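Long-range contacts in sugar ABC transporter, sugar-binding protein (Streptococcus pneumoniae, PDB 2HEU), which probably binds a sugar outside the cell, as the extracellular solute-binding component of an ABC transporter, and hands it on for uptake: residues Glu22-Gln26 with Val61-Arg65; Gly130-Asp136 with Asn270-Phe276; Lys137-Leu143 with Asp158-Gln164. All blocks are in the same frame, centred on the assembly; numbering follows the deposited sequence. Where two conformers were deposited one is given.

Contact 1 (Glu22-Gln26 with Val61-Arg65); sequences EYFNQ and VLKTR
A strand-to-helix packing contact, closed by a salt bridge at one end, sets Glu22, Phe24 and Gln26 against one side of the helix carrying Val61, Leu62 and Arg65. The axes of strand 22-24 and helix 61-65 stay 12.4 Å apart, so side chains rather than backbones bridge the gap. Arg65 grips the carboxylate of Glu22 end-on with both terminal nitrogens: NH1 reaches Glu22 OE2 at 2.8 Å and NH2 reaches Glu22 OE1 at 2.9 Å. Both N-H bonds run nearly straight (167° or more), and the two flat groups lie 25° from coplanar. Each oxygen is met on its syn side, OE2 through the syn lone pair. Glu22 has the extended chain needed to span the distance, whereas Arg65 bends at chi3 (54°) to turn its guanidinium back toward the strand. A second salt bridge, from NE to Asp70, further restrains the guanidinium. The order of elements is that of an alpha/beta lobe of a periplasmic binding protein: strand 19-24 lies between 48-53 and 74-76, all parallel, and helix 58-67 covers one face of this sheet. Phe24 fills the space between them. Its CE2 lies 3.9 Å from Leu62 CB, while Leu62 CD1 sits over one ring face, offset toward the rim, and Val61 CG1 approaches at the edge, 4.2 Å from Phe24 CE1. Beyond the ring, Leu62 CD2 comes within 4.3 Å of Gln26 NE2, a nitrogen whose hydrogen bond goes to the backbone oxygen of Asn76.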
loop_
_atom_site.group_PDB
_atom_site.type_symbol
_atom_site.label_atom_id
_atom_site.label_comp_id
_atom_site.label_asym_id
_atom_site.label_seq_id
_atom_site.Cartn_x
_atom_site.Cartn_y
_atom_site.Cartn_z
ATOM N N GLU A 22 18.060 5.508 -18.508
ATOM C CA GLU A 22 17.383 4.303 -18.078
ATOM C C GLU A 22 16.335 4.615 -17.044
ATOM O O GLU A 22 16.577 5.350 -16.101
ATOM C CB GLU A 22 18.366 3.347 -17.420
ATOM C CG GLU A 22 17.735 2.078 -16.913
ATOM C CD GLU A 22 18.594 1.086 -16.273
ATOM O OE1 GLU A 22 19.843 1.225 -16.384
ATOM O OE2 GLU A 22 18.140 0.116 -15.653
ATOM N N TYR A 23 15.149 4.050 -17.244
ATOM C CA TYR A 23 14.056 4.024 -16.234
ATOM C C TYR A 23 13.959 2.586 -15.772
ATOM O O TYR A 23 13.544 1.687 -16.532
ATOM C CB TYR A 23 12.733 4.536 -16.801
ATOM C CG TYR A 23 11.608 4.228 -15.867
ATOM C CD1 TYR A 23 11.666 4.543 -14.529
ATOM C CD2 TYR A 23 10.488 3.521 -16.303
ATOM C CE1 TYR A 23 10.647 4.157 -13.664
ATOM C CE2 TYR A 23 9.483 3.146 -15.424
ATOM C CZ TYR A 23 9.586 3.452 -14.099
ATOM O OH TYR A 23 8.634 3.029 -13.187
ATOM N N PHE A 24 14.325 2.364 -14.501
ATOM C CA PHE A 24 14.282 1.004 -13.909
ATOM C C PHE A 24 12.899 0.816 -13.256
ATOM O O PHE A 24 12.611 1.385 -12.218
ATOM C CB PHE A 24 15.405 0.857 -12.881
ATOM C CG PHE A 24 15.538 -0.507 -12.305
ATOM C CD1 PHE A 24 16.352 -1.491 -12.898
ATOM C CD2 PHE A 24 14.848 -0.870 -11.135
ATOM C CE1 PHE A 24 16.518 -2.773 -12.322
ATOM C CE2 PHE A 24 15.027 -2.111 -10.593
ATOM C CZ PHE A 24 15.844 -3.035 -11.192
ATOM N N ASN A 25 12.043 0.070 -13.948
ATOM C CA ASN A 25 10.655 -0.078 -13.525
ATOM C C ASN A 25 10.477 -1.263 -12.593
ATOM O O ASN A 25 11.075 -2.327 -12.806
ATOM C CB ASN A 25 9.849 -0.339 -14.792
ATOM C CG ASN A 25 8.356 -0.350 -14.510
ATOM O OD1 ASN A 25 7.819 0.498 -13.779
ATOM N ND2 ASN A 25 7.644 -1.239 -15.174
ATOM N N GLN A 26 9.585 -1.134 -11.637
ATOM C CA GLN A 26 9.145 -2.274 -10.808
ATOM C C GLN A 26 7.628 -2.552 -11.029
ATOM O O GLN A 26 7.146 -3.573 -10.562
ATOM C CB GLN A 26 9.466 -2.164 -9.346
ATOM C CG GLN A 26 10.983 -2.100 -9.127
ATOM C CD GLN A 26 11.382 -2.368 -7.740
ATOM O OE1 GLN A 26 11.147 -3.529 -7.230
ATOM N NE2 GLN A 26 12.023 -1.440 -7.102
ATOM N N VAL A 61 17.944 -7.197 -7.874
ATOM C CA VAL A 61 18.832 -6.683 -8.933
ATOM C C VAL A 61 19.207 -5.234 -8.558
ATOM O O VAL A 61 20.354 -4.828 -8.721
ATOM C CB VAL A 61 18.170 -6.799 -10.314
ATOM C CG1 VAL A 61 18.997 -6.028 -11.330
ATOM C CG2 VAL A 61 18.022 -8.315 -10.710
ATOM N N LEU A 62 18.281 -4.416 -8.121
ATOM C CA LEU A 62 18.582 -3.043 -7.756
ATOM C C LEU A 62 19.623 -3.000 -6.689
ATOM O O LEU A 62 20.533 -2.172 -6.721
ATOM C CB LEU A 62 17.328 -2.311 -7.402
ATOM C CG LEU A 62 17.451 -0.827 -7.125
ATOM C CD1 LEU A 62 17.959 -0.071 -8.344
ATOM C CD2 LEU A 62 16.093 -0.265 -6.678
ATOM N N LYS A 63 19.496 -3.846 -5.651
ATOM C CA LYS A 63 20.499 -3.891 -4.611
ATOM C C LYS A 63 21.853 -4.203 -5.188
ATOM O O LYS A 63 22.873 -3.561 -4.817
ATOM C CB LYS A 63 20.129 -4.879 -3.530
ATOM C CG LYS A 63 18.904 -4.560 -2.723
ATOM C CD LYS A 63 18.531 -5.619 -1.751
ATOM C CE LYS A 63 17.215 -5.458 -1.044
ATOM N NZ LYS A 63 16.915 -6.772 -0.374
ATOM N N THR A 64 21.947 -5.178 -6.063
ATOM C CA THR A 64 23.233 -5.589 -6.664
ATOM C C THR A 64 23.813 -4.423 -7.412
ATOM O O THR A 64 25.036 -4.153 -7.344
ATOM C CB THR A 64 23.041 -6.787 -7.548
ATOM O OG1 THR A 64 22.593 -7.912 -6.740
ATOM C CG2 THR A 64 24.319 -7.159 -8.323
ATOM N N ARG A 65 22.965 -3.737 -8.191
ATOM C CA ARG A 65 23.417 -2.669 -9.064
ATOM C C ARG A 65 23.879 -1.475 -8.220
ATOM O O ARG A 65 24.887 -0.867 -8.548
ATOM C CB ARG A 65 22.388 -2.303 -10.133
ATOM C CG ARG A 65 22.136 -3.411 -11.147
ATOM C CD ARG A 65 21.259 -3.010 -12.253
ATOM N NE ARG A 65 21.711 -1.814 -12.954
ATOM C CZ ARG A 65 21.003 -1.122 -13.782
ATOM N NH1 ARG A 65 19.828 -1.573 -14.176
ATOM N NH2 ARG A 65 21.500 -0.015 -14.313
#

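Contact 2 (Gly130-Asp136 with Asn270-Phe276); sequences GIYYNKD and NFKIGTF
Phe276 receives Ile131 over one face of its ring, and Ile131 can be followed outward from CB. That atom stands 3.6 Å from the centroid of the Phe276 ring and 14° off its normal, a CH-pi contact. From there the branches part: CG1 leans to Phe276 CE1 at 3.5 Å, and CG2 to the CZ and CE2 side, before CD1 leads away from the partner strand. Phe276 CG lies between its own N and carbonyl carbon (chi1 63°), which folds the ring over the neighbouring strand. At the edge of this ring comes Tyr133 CD1, 3.6 Å from Phe276 CD2, with the two ring planes oblique to each other. Gly274 N lies over one face of the Tyr133 ring, whose CE1 is 3.4 Å from Gly274 C, and the Tyr133 OH shares a water with Thr275 O. These residues belong to a three-stranded antiparallel sheet in which 129-134 is the central strand and 273-276 an outer one. Ile131 with Phe276 and Tyr133 with Gly274 are hydrogen-bonded pairs, Tyr132 with Thr275 and Asn134 with Ile273 non-hydrogen-bonded ones. On the face of Tyr132, Thr275 CG2 sits over that ring, 3.9 Å from its centroid. At the end of the strand, the amide of Asn134, the N-cap of helix 135-141, stacks on Phe271 with planes 12° apart. Lys135 N donates to Lys272 O at 2.9 Å, and Lys272 N returns a bond of the same length to Asp136 OD1, reaching it from above the carboxylate plane.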
loop_
_atom_site.group_PDB
_atom_site.type_symbol
_atom_site.label_atom_id
_atom_site.label_comp_id
_atom_site.label_asym_id
_atom_site.label_seq_id
_atom_site.Cartn_x
_atom_site.Cartn_y
_atom_site.Cartn_z
ATOM N N GLY A 130 -8.331 -1.917 2.890
ATOM C CA GLY A 130 -9.623 -1.850 3.576
ATOM C C GLY A 130 -10.422 -3.128 3.341
ATOM O O GLY A 130 -9.857 -4.197 3.141
ATOM N N ILE A 131 -11.759 -2.962 3.377
ATOM C CA ILE A 131 -12.632 -4.103 3.290
ATOM C C ILE A 131 -13.412 -4.008 1.972
ATOM O O ILE A 131 -14.146 -3.049 1.736
ATOM C CB ILE A 131 -13.658 -4.218 4.442
ATOM C CG1 ILE A 131 -12.945 -4.049 5.811
ATOM C CG2 ILE A 131 -14.402 -5.483 4.366
ATOM C CD1 ILE A 131 -11.917 -5.105 6.135
ATOM N N TYR A 132 -13.215 -5.010 1.092
ATOM C CA TYR A 132 -14.124 -5.159 -0.101
ATOM C C TYR A 132 -15.410 -5.712 0.352
ATOM O O TYR A 132 -15.472 -6.600 1.221
ATOM C CB TYR A 132 -13.467 -6.146 -1.105
ATOM C CG TYR A 132 -12.242 -5.573 -1.766
ATOM C CD1 TYR A 132 -12.376 -4.881 -2.974
ATOM C CD2 TYR A 132 -11.000 -5.659 -1.217
ATOM C CE1 TYR A 132 -11.269 -4.345 -3.616
ATOM C CE2 TYR A 132 -9.905 -5.115 -1.840
ATOM C CZ TYR A 132 -10.055 -4.451 -3.060
ATOM O OH TYR A 132 -8.973 -3.907 -3.724
ATOM N N TYR A 133 -16.516 -5.201 -0.247
ATOM C CA TYR A 133 -17.823 -5.748 0.099
ATOM C C TYR A 133 -18.699 -5.764 -1.117
ATOM O O TYR A 133 -18.503 -5.066 -2.145
ATOM C CB TYR A 133 -18.496 -4.936 1.238
ATOM C CG TYR A 133 -19.030 -3.551 0.884
ATOM C CD1 TYR A 133 -18.197 -2.456 0.731
ATOM C CD2 TYR A 133 -20.392 -3.377 0.721
ATOM C CE1 TYR A 133 -18.701 -1.226 0.428
ATOM C CE2 TYR A 133 -20.900 -2.120 0.380
ATOM C CZ TYR A 133 -20.049 -1.046 0.253
ATOM O OH TYR A 133 -20.561 0.178 -0.067
ATOM N N ASN A 134 -19.728 -6.606 -1.035
ATOM C CA ASN A 134 -20.698 -6.811 -2.101
ATOM C C ASN A 134 -21.887 -5.860 -1.910
ATOM O O ASN A 134 -22.716 -6.090 -1.027
ATOM C CB ASN A 134 -21.135 -8.259 -2.049
ATOM C CG ASN A 134 -22.077 -8.733 -3.128
ATOM O OD1 ASN A 134 -21.910 -9.935 -3.600
ATOM N ND2 ASN A 134 -22.967 -7.943 -3.545
ATOM N N LYS A 135 -21.930 -4.802 -2.740
ATOM C CA LYS A 135 -22.992 -3.813 -2.554
ATOM C C LYS A 135 -24.354 -4.404 -2.738
ATOM O O LYS A 135 -25.344 -4.052 -2.050
ATOM C CB LYS A 135 -22.812 -2.634 -3.503
ATOM C CG LYS A 135 -21.596 -1.810 -3.310
ATOM C CD LYS A 135 -21.526 -0.640 -4.324
ATOM C CE LYS A 135 -20.463 0.336 -4.097
ATOM N NZ LYS A 135 -20.435 1.386 -5.155
ATOM N N ASP A 136 -24.505 -5.289 -3.727
ATOM C CA ASP A 136 -25.798 -5.890 -4.071
ATOM C C ASP A 136 -26.337 -6.656 -2.921
ATOM O O ASP A 136 -27.516 -6.533 -2.547
ATOM C CB ASP A 136 -25.730 -6.819 -5.293
ATOM C CG ASP A 136 -25.319 -6.148 -6.583
ATOM O OD1 ASP A 136 -24.556 -5.193 -6.590
ATOM O OD2 ASP A 136 -25.676 -6.718 -7.645
ATOM N N ASN A 270 -20.615 -10.811 -10.690
ATOM C CA ASN A 270 -21.966 -10.412 -11.104
ATOM C C ASN A 270 -22.633 -9.527 -10.055
ATOM O O ASN A 270 -23.821 -9.703 -9.745
ATOM C CB ASN A 270 -22.798 -11.675 -11.351
ATOM C CG ASN A 270 -24.012 -11.412 -12.044
ATOM O OD1 ASN A 270 -24.106 -10.519 -12.896
ATOM N ND2 ASN A 270 -25.035 -12.162 -11.687
ATOM N N PHE A 271 -21.928 -8.588 -9.506
ATOM C CA PHE A 271 -22.416 -7.591 -8.521
ATOM C C PHE A 271 -21.525 -6.395 -8.579
ATOM O O PHE A 271 -20.395 -6.443 -9.071
ATOM C CB PHE A 271 -22.487 -8.207 -7.148
ATOM C CG PHE A 271 -21.144 -8.619 -6.582
ATOM C CD1 PHE A 271 -20.654 -9.884 -6.770
ATOM C CD2 PHE A 271 -20.378 -7.728 -5.807
ATOM C CE1 PHE A 271 -19.394 -10.270 -6.235
ATOM C CE2 PHE A 271 -19.192 -8.100 -5.297
ATOM C CZ PHE A 271 -18.695 -9.387 -5.496
ATOM N N LYS A 272 -21.997 -5.345 -7.881
ATOM C CA LYS A 272 -21.314 -4.071 -7.758
ATOM C C LYS A 272 -20.392 -4.078 -6.531
ATOM O O LYS A 272 -20.827 -4.240 -5.386
ATOM C CB LYS A 272 -22.341 -2.958 -7.677
ATOM C CG LYS A 272 -23.034 -2.778 -9.026
ATOM C CD LYS A 272 -22.116 -2.705 -10.310
ATOM C CE LYS A 272 -22.803 -2.173 -11.574
ATOM N NZ LYS A 272 -22.005 -2.544 -12.751
ATOM N N ILE A 273 -19.108 -3.938 -6.767
ATOM C CA ILE A 273 -18.104 -4.002 -5.695
ATOM C C ILE A 273 -17.960 -2.657 -5.034
ATOM O O ILE A 273 -17.860 -1.638 -5.711
ATOM C CB ILE A 273 -16.735 -4.449 -6.248
ATOM C CG1 ILE A 273 -16.849 -5.809 -6.928
ATOM C CG2 ILE A 273 -15.650 -4.408 -5.183
ATOM C CD1 ILE A 273 -15.753 -6.041 -7.941
ATOM N N GLY A 274 -17.908 -2.656 -3.686
ATOM C CA GLY A 274 -17.536 -1.489 -2.952
ATOM C C GLY A 274 -16.384 -1.784 -2.031
ATOM O O GLY A 274 -15.953 -2.944 -1.854
ATOM N N THR A 275 -15.868 -0.724 -1.409
ATOM C CA THR A 275 -14.867 -0.873 -0.336
ATOM C C THR A 275 -15.253 0.066 0.822
ATOM O O THR A 275 -15.909 1.119 0.611
ATOM C CB THR A 275 -13.447 -0.557 -0.850
ATOM O OG1 THR A 275 -13.443 0.712 -1.522
ATOM C CG2 THR A 275 -12.905 -1.647 -1.744
ATOM N N PHE A 276 -14.822 -0.288 1.996
ATOM C CA PHE A 276 -14.940 0.613 3.114
ATOM C C PHE A 276 -13.648 0.583 3.911
ATOM O O PHE A 276 -12.865 -0.371 3.927
ATOM C CB PHE A 276 -16.186 0.385 3.977
ATOM C CG PHE A 276 -16.295 -0.946 4.681
ATOM C CD1 PHE A 276 -15.709 -1.158 5.937
ATOM C CD2 PHE A 276 -17.084 -1.998 4.166
ATOM C CE1 PHE A 276 -15.924 -2.349 6.635
ATOM C CE2 PHE A 276 -17.290 -3.163 4.839
ATOM C CZ PHE A 276 -16.703 -3.315 6.092
HETATM O O HOH W 1 -18.656 2.275 -0.315
HETATM O O HOH W 2 -19.116 -0.350 -7.703
HETATM O O HOH W 3 -25.875 -9.228 -8.037
#

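Contact 3 (Lys137-Leu143 with Asp158-Gln164); sequences KFEELGL and DIVAKGQ
Leu143 and Ile159 make the close-packed side of this contact between two helix ends, with Leu143 CD1 lying 3.5 Å from Ile159 CG1. The other branch of Leu143, CD2, is 4.2 Å from Asp158 CB and 3.9 Å from Lys162 CE, so one leucine fork spans from a buried isoleucine to an exposed lysine. Inward the packing is continued by Leu155, which touches both Leu143 and Phe138, and by Met253 of strand 253-257 against Phe138 and Ile159. The solvent side is built differently, from long chains laid over one another. Lys162 slides past Leu141 in the opposite direction, its CD 3.6 Å from Leu141 CD2. Extended to CE, it turns at chi4 (-99°), which brings NZ within 2.9 Å of Leu141 O. The ammonium lies in the carbonyl plane, on a lone pair, with a C=O...N angle of 140°. This oxygen belongs to the last turn of helix 135-141, where the positive charge would probably be favoured by the helix dipole. Both helices finish in a Schellman motif, with Gly142 and Gly163 taking positive phi; in the second, Gln164 N bonds back to Ile159 O and Gly163 N to Val160 O. The two ends lie close, Leu141 CA being 8.0 Å from Lys162 CA, and the contact is a helix-helix packing on the surface of an alpha/beta lobe of the solute-binding protein. At the other margin, Lys137 and Gln164 cross at about a right angle. Lys137 is bent at chi2 and chi3; its salt bridge to Glu140 within the same helix is doubtful, because Glu140 takes two conformers. The end of Gln164 also reaches over toward Leu141.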
loop_
_atom_site.group_PDB
_atom_site.type_symbol
_atom_site.label_atom_id
_atom_site.label_comp_id
_atom_site.label_asym_id
_atom_site.label_seq_id
_atom_site.Cartn_x
_atom_site.Cartn_y
_atom_site.Cartn_z
ATOM N N LYS A 137 -25.510 -7.490 -2.295
ATOM C CA LYS A 137 -25.924 -8.276 -1.154
ATOM C C LYS A 137 -26.180 -7.422 0.044
ATOM O O LYS A 137 -27.146 -7.702 0.800
ATOM C CB LYS A 137 -24.943 -9.409 -0.831
ATOM C CG LYS A 137 -24.972 -10.498 -1.844
ATOM C CD LYS A 137 -26.328 -11.187 -1.972
ATOM C CE LYS A 137 -26.602 -12.159 -0.962
ATOM N NZ LYS A 137 -27.778 -13.029 -1.426
ATOM N N PHE A 138 -25.374 -6.438 0.308
ATOM C CA PHE A 138 -25.687 -5.557 1.423
ATOM C C PHE A 138 -27.086 -4.919 1.186
ATOM O O PHE A 138 -27.850 -4.750 2.133
ATOM C CB PHE A 138 -24.627 -4.424 1.605
ATOM C CG PHE A 138 -23.427 -4.799 2.430
ATOM C CD1 PHE A 138 -22.798 -6.017 2.302
ATOM C CD2 PHE A 138 -22.933 -3.926 3.374
ATOM C CE1 PHE A 138 -21.679 -6.322 3.060
ATOM C CE2 PHE A 138 -21.805 -4.244 4.158
ATOM C CZ PHE A 138 -21.211 -5.479 3.996
ATOM N N GLU A 139 -27.343 -4.447 0.002
ATOM C CA GLU A 139 -28.674 -3.815 -0.276
ATOM C C GLU A 139 -29.765 -4.831 -0.062
ATOM O O GLU A 139 -30.806 -4.532 0.583
ATOM C CB GLU A 139 -28.651 -3.208 -1.667
ATOM C CG GLU A 139 -29.841 -2.338 -1.910
ATOM C CD GLU A 139 -29.917 -1.839 -3.315
ATOM O OE1 GLU A 139 -29.412 -2.545 -4.226
ATOM O OE2 GLU A 139 -30.553 -0.768 -3.515
ATOM N N GLU A 140 -29.606 -6.068 -0.502
ATOM C CA GLU A 140 -30.701 -7.119 -0.423
ATOM C C GLU A 140 -30.943 -7.493 1.014
ATOM O O GLU A 140 -32.062 -7.968 1.376
ATOM C CB GLU A 140 -30.300 -8.410 -1.188
ATOM C CG GLU A 140 -31.298 -9.690 -1.025
ATOM C CD GLU A 140 -30.692 -10.998 -1.498
ATOM O OE1 GLU A 140 -29.527 -11.004 -1.886
ATOM O OE2 GLU A 140 -31.374 -12.029 -1.499
ATOM N N LEU A 141 -29.892 -7.334 1.811
ATOM C CA LEU A 141 -29.993 -7.730 3.247
ATOM C C LEU A 141 -30.237 -6.575 4.171
ATOM O O LEU A 141 -30.390 -6.750 5.362
ATOM C CB LEU A 141 -28.765 -8.537 3.673
ATOM C CG LEU A 141 -28.547 -9.858 2.962
ATOM C CD1 LEU A 141 -27.156 -10.286 3.341
ATOM C CD2 LEU A 141 -29.610 -10.819 3.395
ATOM N N GLY A 142 -30.347 -5.393 3.625
ATOM C CA GLY A 142 -30.567 -4.222 4.419
ATOM C C GLY A 142 -29.421 -3.813 5.310
ATOM O O GLY A 142 -29.641 -3.247 6.380
ATOM N N LEU A 143 -28.187 -4.127 4.908
ATOM C CA LEU A 143 -27.001 -3.859 5.666
ATOM C C LEU A 143 -26.297 -2.620 5.228
ATOM O O LEU A 143 -26.404 -2.265 4.053
ATOM C CB LEU A 143 -26.021 -5.002 5.519
ATOM C CG LEU A 143 -26.594 -6.315 5.925
ATOM C CD1 LEU A 143 -25.626 -7.463 5.508
ATOM C CD2 LEU A 143 -26.943 -6.437 7.395
ATOM N N ASP A 158 -24.767 -10.062 12.111
ATOM C CA ASP A 158 -25.993 -9.967 11.349
ATOM C C ASP A 158 -25.911 -10.768 10.070
ATOM O O ASP A 158 -26.899 -11.423 9.688
ATOM C CB ASP A 158 -26.346 -8.508 10.994
ATOM C CG ASP A 158 -26.791 -7.712 12.213
ATOM O OD1 ASP A 158 -26.997 -8.274 13.333
ATOM O OD2 ASP A 158 -26.934 -6.487 12.042
ATOM N N ILE A 159 -24.771 -10.757 9.394
ATOM C CA ILE A 159 -24.608 -11.586 8.177
ATOM C C ILE A 159 -24.703 -13.042 8.509
ATOM O O ILE A 159 -25.383 -13.847 7.827
ATOM C CB ILE A 159 -23.305 -11.201 7.480
ATOM C CG1 ILE A 159 -23.388 -9.788 6.911
ATOM C CG2 ILE A 159 -22.984 -12.234 6.382
ATOM C CD1 ILE A 159 -22.026 -9.225 6.491
ATOM N N VAL A 160 -24.019 -13.499 9.564
ATOM C CA VAL A 160 -24.114 -14.874 9.974
ATOM C C VAL A 160 -25.533 -15.254 10.261
ATOM O O VAL A 160 -25.975 -16.311 9.846
ATOM C CB VAL A 160 -23.224 -15.181 11.213
ATOM C CG1 VAL A 160 -23.380 -16.611 11.662
ATOM C CG2 VAL A 160 -21.710 -14.943 10.870
ATOM N N ALA A 161 -26.277 -14.388 10.978
ATOM C CA ALA A 161 -27.644 -14.760 11.316
ATOM C C ALA A 161 -28.517 -14.902 10.059
ATOM O O ALA A 161 -29.507 -15.640 10.145
ATOM C CB ALA A 161 -28.167 -13.705 12.326
ATOM N N LYS A 162 -28.209 -14.168 9.007
ATOM C CA LYS A 162 -28.889 -14.286 7.736
ATOM C C LYS A 162 -28.425 -15.451 6.863
ATOM O O LYS A 162 -28.983 -15.694 5.788
ATOM C CB LYS A 162 -28.725 -12.966 6.958
ATOM C CG LYS A 162 -29.397 -11.799 7.672
ATOM C CD LYS A 162 -29.136 -10.490 6.992
ATOM C CE LYS A 162 -29.609 -9.269 7.791
ATOM N NZ LYS A 162 -30.904 -8.885 7.206
ATOM N N GLY A 163 -27.564 -16.307 7.361
ATOM C CA GLY A 163 -27.145 -17.475 6.698
ATOM C C GLY A 163 -26.170 -17.244 5.561
ATOM O O GLY A 163 -26.128 -18.049 4.625
ATOM N N GLN A 164 -25.358 -16.205 5.626
ATOM C CA GLN A 164 -24.343 -16.057 4.641
ATOM C C GLN A 164 -23.036 -15.820 5.372
ATOM O O GLN A 164 -22.983 -15.698 6.590
ATOM C CB GLN A 164 -24.715 -14.959 3.686
ATOM C CG GLN A 164 -25.923 -15.269 2.886
ATOM C CD GLN A 164 -26.140 -14.269 1.703
ATOM O OE1 GLN A 164 -25.241 -14.110 0.833
ATOM N NE2 GLN A 164 -27.296 -13.647 1.663
#

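From the N terminus, strand 19-24 leads into contact 1, which closes over 34 intervening residues and ties helix 58-67 to the five-stranded mixed sheet. Contact 2 opens only after that loop is complete, so the two stand in series, their centres 36 Å apart on opposite sides of the chain's centre. It joins strand 129-134 and the start of helix 135-141 to strand 273-276 across 133 residues. Within that long excursion contact 3 opens and closes, spanning just 14 residues and joining the ends of helices 135-141 and 149-161. Contacts 2 and 3 share helix 135-141 and touch where Tyr133 packs on Phe138; contact 1 touches neither.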